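Local coordinates for protein sugar-phosphate aldolase (Thermotoga maritima, PDB 1PVT) that is a putative sugar-phosphate aldolase of the class II aldolase and adducin family, with an AraD-like fold of a central mixed sheet flanked by helices, at residues W16-L22 against Y207-E211; A25-I30 against G66-R70; P56-L60 against H110-E115; Y49-Y53 against F103-M108; M135-F140 against L190-G195. One frame throughout, in Å; residues are numbered along the deposited sequence.

Contact 1: residues W16-L22 against Y207-E211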
# COMPACT_ATOMS: atom_id res chain seq x y z
N TRP A 16 7.39 -2.36 12.28
CA TRP A 16 6.85 -1.14 12.81
C TRP A 16 5.35 -1.03 12.67
O TRP A 16 4.66 -0.47 13.52
CB TRP A 16 7.54 0.04 12.16
CG TRP A 16 8.84 0.23 12.82
CD1 TRP A 16 10.06 -0.24 12.41
CD2 TRP A 16 9.04 0.79 14.12
NE1 TRP A 16 11.00 -0.02 13.39
CE2 TRP A 16 10.40 0.61 14.45
CE3 TRP A 16 8.19 1.43 15.04
CZ2 TRP A 16 10.94 1.04 15.67
CZ3 TRP A 16 8.72 1.85 16.25
CH2 TRP A 16 10.08 1.66 16.55
N LEU A 17 4.84 -1.59 11.59
CA LEU A 17 3.42 -1.61 11.29
C LEU A 17 2.68 -2.39 12.41
O LEU A 17 1.65 -1.93 12.93
CB LEU A 17 3.22 -2.31 9.94
CG LEU A 17 2.44 -1.70 8.78
CD1 LEU A 17 2.45 -0.20 8.85
CD2 LEU A 17 3.06 -2.16 7.47
N ALA A 18 3.22 -3.55 12.77
CA ALA A 18 2.64 -4.41 13.80
C ALA A 18 2.80 -3.85 15.20
O ALA A 18 1.85 -3.80 15.98
CB ALA A 18 3.25 -5.80 13.72
N ILE A 19 4.01 -3.41 15.52
CA ILE A 19 4.30 -2.88 16.85
C ILE A 19 3.50 -1.63 17.16
O ILE A 19 3.15 -1.41 18.31
CB ILE A 19 5.79 -2.55 17.00
CG1 ILE A 19 6.19 -2.62 18.46
CG2 ILE A 19 6.08 -1.15 16.49
CD1 ILE A 19 6.33 -4.02 18.98
N LYS A 20 3.21 -0.80 16.16
CA LYS A 20 2.46 0.41 16.43
C LYS A 20 0.98 0.18 16.19
O LYS A 20 0.18 1.11 16.20
CB LYS A 20 2.98 1.56 15.59
CG LYS A 20 4.40 1.91 15.97
CD LYS A 20 4.91 3.15 15.27
CE LYS A 20 4.17 4.39 15.74
NZ LYS A 20 4.70 5.62 15.09
N GLY A 21 0.62 -1.09 16.00
CA GLY A 21 -0.77 -1.43 15.81
C GLY A 21 -1.40 -0.96 14.52
O GLY A 21 -2.60 -1.14 14.29
N LEU A 22 -0.60 -0.35 13.66
CA LEU A 22 -1.11 0.13 12.38
C LEU A 22 -1.71 -1.02 11.55
O LEU A 22 -2.61 -0.80 10.73
CB LEU A 22 0.02 0.81 11.63
CG LEU A 22 0.43 2.11 12.33
CD1 LEU A 22 1.74 2.68 11.77
CD2 LEU A 22 -0.71 3.09 12.14
N TYR A 207 5.55 3.95 4.34
CA TYR A 207 5.23 3.78 5.75
C TYR A 207 5.15 5.13 6.47
O TYR A 207 4.28 5.35 7.30
CB TYR A 207 6.28 2.93 6.45
CG TYR A 207 6.01 2.78 7.94
CD1 TYR A 207 4.98 1.98 8.40
CD2 TYR A 207 6.74 3.49 8.87
CE1 TYR A 207 4.69 1.89 9.74
CE2 TYR A 207 6.46 3.41 10.22
CZ TYR A 207 5.43 2.60 10.64
OH TYR A 207 5.13 2.53 11.97
N ASP A 208 6.08 6.01 6.15
CA ASP A 208 6.11 7.34 6.75
C ASP A 208 4.82 8.12 6.52
O ASP A 208 4.40 8.91 7.36
CB ASP A 208 7.29 8.14 6.20
CG ASP A 208 8.53 7.98 7.04
OD1 ASP A 208 8.69 6.90 7.64
OD2 ASP A 208 9.35 8.92 7.08
N ARG A 209 4.19 7.92 5.37
CA ARG A 209 2.96 8.64 5.09
C ARG A 209 1.78 8.03 5.84
O ARG A 209 0.83 8.73 6.18
CB ARG A 209 2.70 8.66 3.59
CG ARG A 209 3.80 9.32 2.77
CD ARG A 209 3.36 9.36 1.32
NE ARG A 209 4.44 9.24 0.35
CZ ARG A 209 5.12 10.26 -0.16
NH1 ARG A 209 4.83 11.49 0.22
NH2 ARG A 209 6.06 10.03 -1.06
N VAL A 210 1.82 6.73 6.09
CA VAL A 210 0.76 6.08 6.84
C VAL A 210 0.79 6.70 8.22
O VAL A 210 -0.19 7.28 8.68
CB VAL A 210 0.99 4.59 6.98
CG1 VAL A 210 -0.02 4.00 7.92
CG2 VAL A 210 0.89 3.93 5.63
N GLU A 211 1.94 6.59 8.88
CA GLU A 211 2.13 7.16 10.22
C GLU A 211 1.54 8.55 10.30
O GLU A 211 0.64 8.81 11.10
CB GLU A 211 3.61 7.24 10.55
CG GLU A 211 4.13 6.09 11.33
CD GLU A 211 5.50 6.37 11.89
OE1 GLU A 211 5.96 5.60 12.76
OE2 GLU A 211 6.13 7.36 11.45
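The C-terminal end of helix 2-19, with the loop that follows it, comes against helix 203-224, the CA atoms of L17 and Y207 lying 7.9 Å apart and those of L22 and E211 8.0 Å apart. Y207 is the central residue of the contact. Its CG is anti to the backbone N (chi1 178°), which carries the ring straight across to the other segment, where W16, K20 and L22 gather round it. The CB of W16 sits 3.6 Å from Y207 CZ, while the indole itself leads away. From L22, whose side chain crosses the tyrosine at about a right angle, CD1 comes within 3.7 Å of Y207 CE1; its other methyl, CD2, makes a looser contact with V210 CG1. Over the phenol oxygen runs the aliphatic part of K20, with CD 3.4 Å from Y207 OH. The lysine then bends at chi3 (67°), and K20 NZ forms a salt bridge of 2.6 Å with E211 OE1, arriving from above the carboxylate plane, 56° out of it. Apolar packing on the inner side thus gives way to an ion pair toward the surface. Beyond the pair of segments, V210 rests on P128 and the L22 carbonyl accepts a hydrogen bond from T126 on strand 122-126.

Contact 2: residues A25-I30 against G66-R70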
# COMPACT_ATOMS: atom_id res chain seq x y z
N ALA A 25 -3.96 -8.71 12.46
CA ALA A 25 -4.34 -9.94 11.80
C ALA A 25 -3.50 -10.01 10.54
O ALA A 25 -2.30 -9.80 10.58
CB ALA A 25 -5.82 -9.90 11.46
N ASN A 26 -4.14 -10.29 9.41
CA ASN A 26 -3.44 -10.38 8.14
C ASN A 26 -3.91 -9.26 7.23
O ASN A 26 -3.67 -9.29 6.03
CB ASN A 26 -3.75 -11.71 7.48
CG ASN A 26 -5.18 -12.11 7.69
OD1 ASN A 26 -6.10 -11.30 7.54
ND2 ASN A 26 -5.39 -13.37 8.06
N ALA A 27 -4.58 -8.29 7.82
CA ALA A 27 -5.12 -7.15 7.09
C ALA A 27 -4.05 -6.12 6.79
O ALA A 27 -3.91 -5.12 7.50
CB ALA A 27 -6.24 -6.51 7.89
N GLY A 28 -3.31 -6.35 5.72
CA GLY A 28 -2.26 -5.42 5.35
C GLY A 28 -1.20 -6.08 4.49
O GLY A 28 -0.73 -7.18 4.80
N ASN A 29 -0.81 -5.40 3.41
CA ASN A 29 0.19 -5.94 2.51
C ASN A 29 1.10 -4.84 2.07
O ASN A 29 0.76 -3.66 2.20
CB ASN A 29 -0.48 -6.55 1.29
CG ASN A 29 -1.41 -7.67 1.66
OD1 ASN A 29 -0.97 -8.77 2.01
ND2 ASN A 29 -2.71 -7.39 1.60
N ILE A 30 2.24 -5.24 1.54
CA ILE A 30 3.24 -4.30 1.06
C ILE A 30 3.68 -4.78 -0.30
O ILE A 30 3.63 -5.97 -0.58
CB ILE A 30 4.47 -4.29 1.99
CG1 ILE A 30 4.03 -3.95 3.43
CG2 ILE A 30 5.51 -3.31 1.45
CD1 ILE A 30 5.11 -4.13 4.47
N GLY A 66 -2.27 -14.49 3.22
CA GLY A 66 -2.40 -14.90 4.61
C GLY A 66 -1.31 -14.33 5.49
O GLY A 66 -1.25 -14.60 6.70
N SER A 67 -0.43 -13.54 4.87
CA SER A 67 0.69 -12.94 5.56
C SER A 67 0.26 -11.87 6.56
O SER A 67 -0.62 -11.03 6.28
CB SER A 67 1.70 -12.34 4.56
OG SER A 67 1.23 -11.11 4.03
N ARG A 68 0.90 -11.92 7.73
CA ARG A 68 0.65 -11.01 8.82
C ARG A 68 1.95 -10.29 9.12
O ARG A 68 2.99 -10.91 9.27
CB ARG A 68 0.16 -11.79 10.03
CG ARG A 68 -1.22 -12.35 9.81
CD ARG A 68 -1.66 -13.27 10.93
NE ARG A 68 -1.07 -14.60 10.82
CZ ARG A 68 -1.74 -15.74 10.97
NH1 ARG A 68 -3.05 -15.72 11.23
NH2 ARG A 68 -1.11 -16.89 10.86
N MSE A 69 1.87 -8.97 9.19
CA MSE A 69 3.04 -8.15 9.43
C MSE A 69 3.85 -8.57 10.64
O MSE A 69 5.08 -8.46 10.64
CB MSE A 69 2.62 -6.69 9.60
CG MSE A 69 1.81 -6.15 8.44
SE MSE A 69 2.63 -6.41 6.67
CE MSE A 69 1.84 -8.13 6.22
N ARG A 70 3.17 -9.06 11.68
CA ARG A 70 3.87 -9.45 12.90
C ARG A 70 4.67 -10.69 12.65
O ARG A 70 5.36 -11.19 13.53
CB ARG A 70 2.89 -9.70 14.05
CG ARG A 70 2.05 -10.96 13.93
CD ARG A 70 1.26 -11.23 15.23
NE ARG A 70 0.56 -12.52 15.18
CZ ARG A 70 -0.65 -12.70 14.67
NH1 ARG A 70 -1.32 -11.67 14.16
NH2 ARG A 70 -1.20 -13.92 14.65
O HOH W 1 0.26 -8.34 12.20
O HOH W 2 -1.87 -9.97 4.19
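M69, a selenomethionine, carries the close side of this contact: bent at chi2 (-52°) and again at chi3, it turns its selenium and methyl back toward strand 28-34. M69 SE lies 4.0 Å from I30 CD1, the two side chains crossing at a slant, and the methyl M69 CE reaches G28 O at 3.1 Å. The backbone angles of G28 (phi 158°) would jam a CB against the preceding carbonyl oxygen, which calls for glycine here. I10, V13 and L17 of helix 2-19 also pack on I30. The two segments run nearly perpendicular, 94° apart end to end, and they join two parts of the AraD-like fold: the loop leading into strand 28-34 of the central sheet, and the turn after strand 58-63 that enters helix 69-72 with R68 at its N-cap position. No direct hydrogen bond links them. Water 2 lies between them, placed to donate to N29 OD1 at 2.6 Å or to S67 O at 2.7 Å; N29 OD1 also accepts a hydrogen bond from T63 OG1, and S67 OG is hydrogen-bonded to A64 O. Toward solvent the fit is looser. N26 lays its CB against S67 O at 3.4 Å and against the R68 chain, whose guanidinium turns off to a salt bridge with E71. At the outer end water 1 accepts from R70 N at 3.0 Å, and its bond to A25 O is weak, 3.4 Å from water 1.

Contact 3: residues P56-L60 against H110-E115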
# COMPACT_ATOMS: atom_id res chain seq x y z
N PRO A 56 3.48 -3.56 -19.01
CA PRO A 56 4.90 -3.86 -19.22
C PRO A 56 5.42 -5.01 -18.35
O PRO A 56 4.70 -5.56 -17.52
CB PRO A 56 5.59 -2.54 -18.89
CG PRO A 56 4.55 -1.52 -19.29
CD PRO A 56 3.27 -2.12 -18.75
N GLU A 57 6.68 -5.36 -18.56
CA GLU A 57 7.30 -6.43 -17.78
C GLU A 57 7.92 -5.80 -16.54
O GLU A 57 8.39 -4.66 -16.60
CB GLU A 57 8.40 -7.09 -18.61
CG GLU A 57 9.35 -7.94 -17.79
CD GLU A 57 10.70 -8.09 -18.46
OE1 GLU A 57 11.29 -7.06 -18.84
OE2 GLU A 57 11.16 -9.24 -18.61
N MSE A 58 7.91 -6.53 -15.43
CA MSE A 58 8.49 -6.03 -14.17
C MSE A 58 8.73 -7.13 -13.15
O MSE A 58 8.28 -8.26 -13.30
CB MSE A 58 7.59 -4.97 -13.53
CG MSE A 58 6.24 -5.51 -13.07
SE MSE A 58 5.26 -4.38 -11.82
CE MSE A 58 4.21 -3.31 -13.05
N TYR A 59 9.46 -6.77 -12.10
CA TYR A 59 9.74 -7.67 -10.99
C TYR A 59 9.25 -6.95 -9.75
O TYR A 59 9.65 -5.83 -9.47
CB TYR A 59 11.24 -7.89 -10.83
CG TYR A 59 11.89 -8.68 -11.91
CD1 TYR A 59 11.93 -10.08 -11.88
CD2 TYR A 59 12.54 -8.04 -12.96
CE1 TYR A 59 12.60 -10.80 -12.85
CE2 TYR A 59 13.22 -8.75 -13.94
CZ TYR A 59 13.25 -10.12 -13.88
OH TYR A 59 13.97 -10.79 -14.85
N LEU A 60 8.35 -7.58 -9.00
CA LEU A 60 7.88 -6.93 -7.80
C LEU A 60 7.79 -7.88 -6.61
O LEU A 60 7.45 -9.07 -6.74
CB LEU A 60 6.53 -6.25 -8.04
CG LEU A 60 5.25 -7.02 -7.69
CD1 LEU A 60 4.10 -6.05 -7.40
CD2 LEU A 60 4.91 -7.96 -8.83
N HIS A 110 1.05 -0.46 -9.95
CA HIS A 110 2.43 -0.64 -10.34
C HIS A 110 2.64 -0.38 -11.82
O HIS A 110 3.49 0.43 -12.20
CB HIS A 110 2.91 -2.05 -9.97
CG HIS A 110 3.42 -2.16 -8.56
ND1 HIS A 110 4.38 -1.31 -8.04
CD2 HIS A 110 3.14 -3.05 -7.58
CE1 HIS A 110 4.66 -1.67 -6.80
NE2 HIS A 110 3.92 -2.73 -6.50
N ALA A 111 1.86 -1.05 -12.66
CA ALA A 111 1.98 -0.86 -14.09
C ALA A 111 1.95 0.63 -14.41
O ALA A 111 2.90 1.19 -14.97
CB ALA A 111 0.85 -1.60 -14.81
N LYS A 112 0.86 1.29 -14.03
CA LYS A 112 0.68 2.72 -14.29
C LYS A 112 1.80 3.58 -13.74
O LYS A 112 2.21 4.56 -14.35
CB LYS A 112 -0.66 3.18 -13.73
CG LYS A 112 -1.81 2.20 -14.01
CD LYS A 112 -2.08 1.96 -15.51
CE LYS A 112 -2.75 3.17 -16.19
NZ LYS A 112 -3.18 2.92 -17.61
N PHE A 113 2.29 3.21 -12.56
CA PHE A 113 3.37 3.94 -11.92
C PHE A 113 4.65 3.85 -12.74
O PHE A 113 5.41 4.81 -12.86
CB PHE A 113 3.62 3.38 -10.52
CG PHE A 113 2.95 4.17 -9.42
CD1 PHE A 113 3.13 3.81 -8.09
CD2 PHE A 113 2.19 5.30 -9.72
CE1 PHE A 113 2.56 4.56 -7.07
CE2 PHE A 113 1.61 6.06 -8.71
CZ PHE A 113 1.80 5.69 -7.38
N LYS A 114 4.88 2.67 -13.30
CA LYS A 114 6.06 2.42 -14.11
C LYS A 114 6.04 3.39 -15.29
O LYS A 114 7.08 3.95 -15.66
CB LYS A 114 6.04 0.97 -14.61
CG LYS A 114 7.36 0.48 -15.18
CD LYS A 114 7.23 -0.95 -15.68
CE LYS A 114 8.56 -1.49 -16.19
NZ LYS A 114 9.53 -1.69 -15.08
N GLU A 115 4.86 3.59 -15.86
CA GLU A 115 4.68 4.50 -16.98
C GLU A 115 4.63 5.96 -16.52
O GLU A 115 5.41 6.79 -16.98
CB GLU A 115 3.38 4.16 -17.73
CG GLU A 115 3.44 2.85 -18.51
CD GLU A 115 2.13 2.51 -19.23
OE1 GLU A 115 1.55 3.42 -19.87
OE2 GLU A 115 1.69 1.34 -19.16
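M58 and H110 cross at about a right angle at the buried end of the contact. The selenomethionine leaves strand 58-60 with CG between the backbone N and the carbonyl carbon (chi1 66°), runs toward helix 110-115 and turns at chi3, so that M58 CE ends on the helix backbone, 3.3 Å from A111 N and 3.6 Å from H110 CB. M58 SE lies 5.0 Å from the centroid of the H110 imidazole, 41° off the ring normal, an oblique Met-aromatic approach. L60 also points toward the helix, while H110 NE2 is held by S31 on strand 28-34. Nearer the surface K114 stretches back over the loop that leads into the strand: K114 CD sits 3.9 Å from P56 CB, and K114 CE passes 3.2 Å from E57 O. E115 crosses the proline at about a right angle, with E115 OE2 3.8 Å from P56 CD. The axes of strand 58-60 and helix 110-115 come within 10.8 Å, their directions 123° apart, a helix laid across the central sheet. No hydrogen bond joins the two segments, so they hold together by apolar contact and the methionine side chain, with K114 and E115 contributing aliphatic and carboxylate atoms nearer the surface.

Contact 4: residues Y49-Y53 against F103-M108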
# COMPACT_ATOMS: atom_id res chain seq x y z
N TYR A 49 -2.30 -15.35 -13.68
CA TYR A 49 -2.81 -14.08 -13.19
C TYR A 49 -4.28 -14.22 -12.81
O TYR A 49 -4.77 -13.52 -11.93
CB TYR A 49 -2.70 -13.01 -14.27
CG TYR A 49 -1.32 -12.45 -14.48
CD1 TYR A 49 -0.75 -12.42 -15.75
CD2 TYR A 49 -0.60 -11.91 -13.42
CE1 TYR A 49 0.50 -11.86 -15.96
CE2 TYR A 49 0.65 -11.35 -13.62
CZ TYR A 49 1.19 -11.33 -14.89
OH TYR A 49 2.43 -10.78 -15.09
N GLY A 50 -4.98 -15.13 -13.48
CA GLY A 50 -6.40 -15.32 -13.22
C GLY A 50 -7.14 -14.34 -14.11
O GLY A 50 -8.37 -14.31 -14.16
N PHE A 51 -6.36 -13.53 -14.81
CA PHE A 51 -6.86 -12.52 -15.73
C PHE A 51 -5.76 -12.21 -16.75
O PHE A 51 -4.62 -12.65 -16.57
CB PHE A 51 -7.25 -11.25 -14.96
CG PHE A 51 -6.10 -10.61 -14.20
CD1 PHE A 51 -5.27 -9.67 -14.82
CD2 PHE A 51 -5.88 -10.92 -12.86
CE1 PHE A 51 -4.23 -9.06 -14.11
CE2 PHE A 51 -4.85 -10.32 -12.15
CZ PHE A 51 -4.02 -9.39 -12.77
N ASP A 52 -6.08 -11.47 -17.81
CA ASP A 52 -5.05 -11.17 -18.80
C ASP A 52 -4.28 -9.89 -18.59
O ASP A 52 -4.79 -8.78 -18.82
CB ASP A 52 -5.63 -11.15 -20.21
CG ASP A 52 -4.55 -10.93 -21.26
OD1 ASP A 52 -3.95 -9.83 -21.30
OD2 ASP A 52 -4.30 -11.88 -22.03
N TYR A 53 -3.02 -10.05 -18.19
CA TYR A 53 -2.15 -8.92 -17.95
C TYR A 53 -1.56 -8.43 -19.26
O TYR A 53 -0.95 -9.20 -20.01
CB TYR A 53 -1.04 -9.32 -16.99
CG TYR A 53 -0.07 -8.21 -16.75
CD1 TYR A 53 -0.48 -7.02 -16.15
CD2 TYR A 53 1.26 -8.32 -17.16
CE1 TYR A 53 0.40 -5.97 -15.96
CE2 TYR A 53 2.16 -7.27 -16.97
CZ TYR A 53 1.72 -6.10 -16.37
OH TYR A 53 2.60 -5.05 -16.16
N PHE A 103 -3.14 -8.77 -4.83
CA PHE A 103 -2.02 -8.71 -5.75
C PHE A 103 -2.45 -8.00 -7.04
O PHE A 103 -1.77 -7.07 -7.50
CB PHE A 103 -1.55 -10.16 -6.00
CG PHE A 103 -0.94 -10.40 -7.35
CD1 PHE A 103 -0.05 -9.49 -7.93
CD2 PHE A 103 -1.26 -11.56 -8.06
CE1 PHE A 103 0.53 -9.73 -9.19
CE2 PHE A 103 -0.70 -11.82 -9.32
CZ PHE A 103 0.20 -10.90 -9.89
N PRO A 104 -3.58 -8.41 -7.63
CA PRO A 104 -4.10 -7.81 -8.86
C PRO A 104 -4.18 -6.30 -8.76
O PRO A 104 -3.76 -5.57 -9.68
CB PRO A 104 -5.48 -8.43 -8.97
CG PRO A 104 -5.27 -9.79 -8.37
CD PRO A 104 -4.48 -9.47 -7.15
N THR A 105 -4.73 -5.82 -7.65
CA THR A 105 -4.88 -4.40 -7.42
C THR A 105 -3.52 -3.71 -7.49
O THR A 105 -3.34 -2.77 -8.25
CB THR A 105 -5.50 -4.12 -6.06
OG1 THR A 105 -6.74 -4.83 -5.94
CG2 THR A 105 -5.74 -2.65 -5.89
N HIS A 106 -2.57 -4.20 -6.69
CA HIS A 106 -1.21 -3.66 -6.67
C HIS A 106 -0.66 -3.64 -8.07
O HIS A 106 0.02 -2.70 -8.50
CB HIS A 106 -0.31 -4.54 -5.80
CG HIS A 106 -0.54 -4.39 -4.33
ND1 HIS A 106 0.38 -3.78 -3.50
CD2 HIS A 106 -1.58 -4.74 -3.55
CE1 HIS A 106 -0.10 -3.77 -2.26
NE2 HIS A 106 -1.29 -4.35 -2.27
N LEU A 107 -0.94 -4.72 -8.79
CA LEU A 107 -0.48 -4.87 -10.15
C LEU A 107 -0.79 -3.62 -10.92
O LEU A 107 0.11 -2.98 -11.47
CB LEU A 107 -1.17 -6.04 -10.82
CG LEU A 107 -0.20 -7.06 -11.41
CD1 LEU A 107 -0.95 -7.96 -12.37
CD2 LEU A 107 0.95 -6.34 -12.12
N MSE A 108 -2.07 -3.26 -10.93
CA MSE A 108 -2.51 -2.09 -11.66
C MSE A 108 -1.80 -0.79 -11.32
O MSE A 108 -1.36 -0.08 -12.23
CB MSE A 108 -4.02 -1.92 -11.51
CG MSE A 108 -4.81 -3.02 -12.20
SE MSE A 108 -4.04 -3.59 -13.93
CE MSE A 108 -3.91 -5.52 -13.56
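This is an aromatic and aliphatic packing contact, in which the first turns of helix 103-115 press on the corner where strand 45-49 gives way to strand 52-53. L107 stands at its middle and meets three rings. L107 CD1 comes to the edge of the F51 ring, near its plane, 3.4 Å from F51 CZ, and also lies 4.0 Å from Y49 CE2; L107 CD2 is 3.9 Å from Y53 CE1. With CG between its backbone N and carbonyl carbon (chi1 60°), F51 turns its ring toward the helix, where it also meets P104 and M108. P104 CB is 3.8 Å from F51 CE2, and M108, its side chain coming to meet F51, puts CE 3.6 Å from F51 CE1, while Y49 CB lies over the centre of one face of the F51 ring. Y49 and F103 cross at about a right angle, F103 CZ reaching the tyrosine ring at its edge, 3.8 Å from Y49 CD2. Y90 meets both of these rings as well, and V84 of strand 79-84 also touches Y49, Y53 and L107. The tyrosine hydroxyls are spent outside the pair of segments: Y49 OH on the carbonyl of L85, Y53 OH on that of P56. With no hydrogen bond between helix and corner, cohesion rests on dispersion and shape, the polar ends being satisfied by neighbouring backbone.

Contact 5: residues M135-F140 against L190-G195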
# COMPACT_ATOMS: atom_id res chain seq x y z
N MSE A 135 -13.28 7.32 9.19
CA MSE A 135 -14.08 7.04 8.00
C MSE A 135 -15.40 6.35 8.33
O MSE A 135 -16.11 5.88 7.45
CB MSE A 135 -13.28 6.17 7.04
CG MSE A 135 -11.98 6.79 6.61
SE MSE A 135 -11.19 5.76 5.20
CE MSE A 135 -10.81 4.13 6.22
N ASN A 136 -15.72 6.30 9.62
CA ASN A 136 -16.95 5.67 10.05
C ASN A 136 -17.98 6.73 10.42
O ASN A 136 -19.07 6.42 10.90
CB ASN A 136 -16.68 4.76 11.24
CG ASN A 136 -17.30 3.40 11.07
OD1 ASN A 136 -18.52 3.27 11.04
ND2 ASN A 136 -16.47 2.38 10.95
N LEU A 137 -17.60 7.99 10.21
CA LEU A 137 -18.46 9.14 10.50
C LEU A 137 -19.17 9.62 9.23
O LEU A 137 -18.53 9.78 8.18
CB LEU A 137 -17.64 10.31 11.06
CG LEU A 137 -16.80 10.13 12.32
CD1 LEU A 137 -16.19 11.48 12.70
CD2 LEU A 137 -17.65 9.60 13.44
N GLU A 138 -20.47 9.87 9.33
CA GLU A 138 -21.24 10.34 8.19
C GLU A 138 -20.55 11.53 7.52
O GLU A 138 -20.17 11.46 6.34
CB GLU A 138 -22.65 10.74 8.64
CG GLU A 138 -23.55 9.57 9.03
CD GLU A 138 -23.99 8.73 7.83
OE1 GLU A 138 -24.62 9.28 6.90
OE2 GLU A 138 -23.70 7.51 7.81
N GLU A 139 -20.36 12.62 8.27
CA GLU A 139 -19.70 13.81 7.73
C GLU A 139 -18.20 13.61 7.64
O GLU A 139 -17.40 14.42 8.13
CB GLU A 139 -20.02 15.03 8.59
CG GLU A 139 -19.60 14.96 10.05
CD GLU A 139 -19.70 16.32 10.73
OE1 GLU A 139 -20.80 16.93 10.69
OE2 GLU A 139 -18.68 16.77 11.30
N PHE A 140 -17.81 12.53 6.99
CA PHE A 140 -16.42 12.19 6.83
C PHE A 140 -15.72 13.07 5.81
O PHE A 140 -14.66 13.63 6.08
CB PHE A 140 -16.34 10.70 6.47
CG PHE A 140 -15.06 10.29 5.82
CD1 PHE A 140 -13.84 10.79 6.26
CD2 PHE A 140 -15.08 9.38 4.77
CE1 PHE A 140 -12.66 10.38 5.66
CE2 PHE A 140 -13.91 8.97 4.17
CZ PHE A 140 -12.69 9.47 4.62
N LEU A 190 -7.31 6.78 0.14
CA LEU A 190 -8.06 6.17 1.23
C LEU A 190 -9.18 5.34 0.66
O LEU A 190 -10.09 5.89 0.05
CB LEU A 190 -8.69 7.24 2.12
CG LEU A 190 -7.80 8.01 3.08
CD1 LEU A 190 -8.51 9.27 3.46
CD2 LEU A 190 -7.47 7.17 4.31
N TRP A 191 -9.11 4.02 0.81
CA TRP A 191 -10.18 3.16 0.32
C TRP A 191 -11.24 3.29 1.38
O TRP A 191 -11.17 2.65 2.43
CB TRP A 191 -9.77 1.69 0.22
CG TRP A 191 -8.74 1.41 -0.82
CD1 TRP A 191 -8.27 2.27 -1.78
CD2 TRP A 191 -8.05 0.18 -1.01
NE1 TRP A 191 -7.32 1.65 -2.55
CE2 TRP A 191 -7.17 0.36 -2.10
CE3 TRP A 191 -8.08 -1.06 -0.37
CZ2 TRP A 191 -6.33 -0.66 -2.56
CZ3 TRP A 191 -7.25 -2.07 -0.83
CH2 TRP A 191 -6.38 -1.86 -1.91
N ASP A 192 -12.22 4.14 1.12
CA ASP A 192 -13.29 4.38 2.06
C ASP A 192 -13.78 3.10 2.71
O ASP A 192 -14.22 2.17 2.03
CB ASP A 192 -14.45 5.10 1.36
CG ASP A 192 -15.55 5.49 2.33
OD1 ASP A 192 -16.27 4.58 2.80
OD2 ASP A 192 -15.67 6.70 2.64
N LYS A 193 -13.66 3.06 4.04
CA LYS A 193 -14.10 1.92 4.84
C LYS A 193 -13.08 0.77 4.89
O LYS A 193 -13.24 -0.17 5.66
CB LYS A 193 -15.43 1.40 4.31
CG LYS A 193 -16.36 0.85 5.37
CD LYS A 193 -16.98 1.96 6.19
CE LYS A 193 -17.95 1.39 7.22
NZ LYS A 193 -18.72 2.46 7.93
N HIS A 194 -12.03 0.85 4.08
CA HIS A 194 -11.03 -0.21 4.04
C HIS A 194 -9.60 0.28 4.16
O HIS A 194 -8.72 -0.10 3.38
CB HIS A 194 -11.16 -1.01 2.74
CG HIS A 194 -12.53 -1.57 2.53
ND1 HIS A 194 -12.79 -2.92 2.53
CD2 HIS A 194 -13.73 -0.95 2.36
CE1 HIS A 194 -14.09 -3.12 2.37
NE2 HIS A 194 -14.68 -1.94 2.26
N GLY A 195 -9.36 1.14 5.14
CA GLY A 195 -8.02 1.63 5.35
C GLY A 195 -7.42 2.52 4.28
O GLY A 195 -8.11 3.26 3.58
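M135, a selenomethionine just past helix 129-134, packs its side chain on a type II beta turn, W191 to H194, that links strands 188-191 and 196-200 of the central sheet as a hairpin. Its chain bends at chi3 (-66°), placing M135 CE 3.5 Å from G195 N and 3.7 Å from K193 N, while M135 SE packs 4.1 Å from L190 CD2. F140 comes in beside it, one ring face centred on M135 CA, with F140 CZ 4.3 Å from L190 CD1. On the outer side K193 reaches back, bent at chi2, and K193 NZ gives N136 OD1 a weak hydrogen bond of 3.2 Å. The turn is held by its own H194 N to W191 O bond, 2.6 Å long. Farther out, V164 of strand 163-165 touches F140 and D192, L131 backs L190, and the ring of F167 stacks on H194. At the edge of the F140 ring and in its plane lies D192 OD2, 3.3 Å from F140 CE2, the ring and carboxylate planes 51° apart.

How the contacts relate
Contacts 3 and 4 share helix 103-115 and sit 11 Å apart between centres; Y53 bridges them, its OH 3.9 Å from M58 CE and 4.1 Å from A111 CB. Contacts 1 and 2, 12 Å apart between centres, meet where helix 2-19 passes strand 28-34 and helix 69-72: L17 CD2 is 4.1 Å from I30 CD1, and A18 CB 3.8 Å from R70 CA. Two light touches tie the rest together, N29 CB to H106 NE2 at 4.3 Å between contacts 2 and 4, and T105 CG2 to W191 CZ2 at 3.9 Å between contacts 4 and 5. Contacts 3 and 5 reach the same sheet about 29 Å apart, centre to centre, on opposite sides of the chain's centre.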